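Local coordinates for transcriptional regulator ZitR (Lactococcus lactis subsp. cremoris, PDB 6FI9), which represses the zit operon when zinc is present, binding as a homodimer to two palindromic operator sites in the zit promoter, at residues A[40-44]-A[55-59]. The protein carries 3 engineered substitutions. Residues are numbered along the deposited sequence; the frame is centred on the assembly and turned at random.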
loop_
_atom_site.group_PDB
_atom_site.type_symbol
_atom_site.label_atom_id
_atom_site.label_comp_id
_atom_site.label_asym_id
_atom_site.label_seq_id
_atom_site.Cartn_x
_atom_site.Cartn_y
_atom_site.Cartn_z
ATOM N N HIS A 40 11.480 -12.615 4.695
ATOM C CA HIS A 40 12.348 -11.936 3.739
ATOM C C HIS A 40 13.741 -11.672 4.316
ATOM O O HIS A 40 14.722 -11.741 3.573
ATOM C CB HIS A 40 11.697 -10.650 3.199
ATOM C CG HIS A 40 12.460 -10.031 2.071
ATOM N ND1 HIS A 40 12.508 -10.624 0.823
ATOM C CD2 HIS A 40 13.217 -8.911 2.055
ATOM C CE1 HIS A 40 13.284 -9.845 0.089
ATOM N NE2 HIS A 40 13.734 -8.802 0.787
ATOM N N ILE A 41 13.833 -11.398 5.638
ATOM C CA ILE A 41 15.113 -11.179 6.321
ATOM C C ILE A 41 15.965 -12.457 6.189
ATOM O O ILE A 41 17.154 -12.368 5.884
ATOM C CB ILE A 41 14.911 -10.703 7.793
ATOM C CG1 ILE A 41 14.316 -9.283 7.835
ATOM C CG2 ILE A 41 16.221 -10.738 8.591
ATOM C CD1 ILE A 41 13.463 -8.947 9.070
ATOM N N LEU A 42 15.330 -13.638 6.342
ATOM C CA LEU A 42 15.981 -14.948 6.210
ATOM C C LEU A 42 16.476 -15.192 4.781
ATOM O O LEU A 42 17.527 -15.804 4.594
ATOM C CB LEU A 42 15.026 -16.082 6.630
ATOM C CG LEU A 42 14.477 -16.056 8.056
ATOM C CD1 LEU A 42 13.254 -16.943 8.174
ATOM C CD2 LEU A 42 15.533 -16.475 9.066
ATOM N N MET A 43 15.716 -14.703 3.784
ATOM C CA MET A 43 16.014 -14.830 2.359
ATOM C C MET A 43 17.311 -14.097 1.969
ATOM O O MET A 43 18.164 -14.701 1.315
ATOM C CB MET A 43 14.809 -14.346 1.531
ATOM C CG MET A 43 14.943 -14.567 0.048
ATOM S SD MET A 43 13.630 -13.714 -0.846
ATOM C CE MET A 43 14.422 -13.531 -2.419
ATOM N N ILE A 44 17.456 -12.811 2.378
ATOM C CA ILE A 44 18.638 -11.977 2.087
ATOM C C ILE A 44 19.873 -12.434 2.877
ATOM O O ILE A 44 20.996 -12.244 2.410
ATOM C CB ILE A 44 18.384 -10.445 2.233
ATOM C CG1 ILE A 44 17.848 -10.060 3.630
ATOM C CG2 ILE A 44 17.478 -9.926 1.115
ATOM C CD1 ILE A 44 18.335 -8.721 4.146
ATOM N N ILE A 55 20.364 -4.878 6.611
ATOM C CA ILE A 55 18.996 -5.427 6.639
ATOM C C ILE A 55 17.975 -4.282 6.486
ATOM O O ILE A 55 17.043 -4.408 5.695
ATOM C CB ILE A 55 18.747 -6.319 7.900
ATOM C CG1 ILE A 55 19.683 -7.556 7.910
ATOM C CG2 ILE A 55 17.275 -6.753 8.003
ATOM C CD1 ILE A 55 19.963 -8.173 9.298
ATOM N N ALA A 56 18.201 -3.151 7.194
ATOM C CA ALA A 56 17.361 -1.947 7.139
ATOM C C ALA A 56 17.429 -1.282 5.760
ATOM O O ALA A 56 16.426 -0.747 5.288
ATOM C CB ALA A 56 17.791 -0.958 8.215
ATOM N N GLU A 57 18.614 -1.327 5.123
ATOM C CA GLU A 57 18.892 -0.763 3.799
ATOM C C GLU A 57 18.198 -1.580 2.699
ATOM O O GLU A 57 17.589 -0.990 1.803
ATOM C CB GLU A 57 20.420 -0.689 3.570
ATOM C CG GLU A 57 20.863 -0.022 2.276
ATOM C CD GLU A 57 21.462 -0.956 1.239
ATOM O OE1 GLU A 57 20.979 -0.942 0.085
ATOM O OE2 GLU A 57 22.416 -1.695 1.575
ATOM N N GLN A 58 18.293 -2.925 2.772
ATOM C CA GLN A 58 17.705 -3.856 1.807
ATOM C C GLN A 58 16.179 -3.851 1.879
ATOM O O GLN A 58 15.525 -3.650 0.857
ATOM C CB GLN A 58 18.251 -5.286 2.006
ATOM C CG GLN A 58 19.718 -5.478 1.626
ATOM C CD GLN A 58 19.918 -5.647 0.144
ATOM O OE1 GLN A 58 19.612 -6.697 -0.435
ATOM N NE2 GLN A 58 20.450 -4.617 -0.502
ATOM N N LEU A 59 15.617 -4.049 3.083
ATOM C CA LEU A 59 14.173 -4.094 3.326
ATOM C C LEU A 59 13.479 -2.734 3.227
ATOM O O LEU A 59 12.252 -2.695 3.114
ATOM C CB LEU A 59 13.885 -4.732 4.693
ATOM C CG LEU A 59 13.672 -6.234 4.703
ATOM C CD1 LEU A 59 14.984 -6.977 4.889
ATOM C CD2 LEU A 59 12.706 -6.619 5.795
#
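L59 reaches across to H40, I41 and I44 where two helices of the winged helix-turn-helix domain pack together. H40, I41 and I44 lie on helix 36-47, and helix 52-59 is the first helix of the predicted helix-turn-helix motif, 52-75. The axes of the two short segments run at 108° to each other, 10.9 Å apart at their closest. No hydrogen bond links the segments.

The apolar contacts centre on L59. Both its methyl groups touch CG1 of I41: CD2 of L59 is 3.7 Å from CG1 of I41, and CD1 of L59 is 3.8 Å from the same atom. The two side chains cross at about a right angle. CD1 of L59 also meets CD1 of I44 at 3.9 Å. I55 adds to this patch through its CG2 branch, which is 3.9 Å from CG1 of I41, again nearly at right angles. I41 is buried and also packs on L70 and L73 of helix 63-75, so it joins both helices of the predicted motif to helix 36-47.

With CG1 of I44 set between its backbone N and carbonyl carbon (chi1 56°), the terminal CD1 lies 4.0 Å from CB of Q58, on the aliphatic base of that side chain.

The contact of H40 borders a metal site. H40 binds a zinc ion together with E22, H106 and H110. With its CG trans to the backbone N (chi1 -172°), the ring turns an edge to L59. CD2 of H40 touches CG of L59 at 3.8 Å, close to the ring plane.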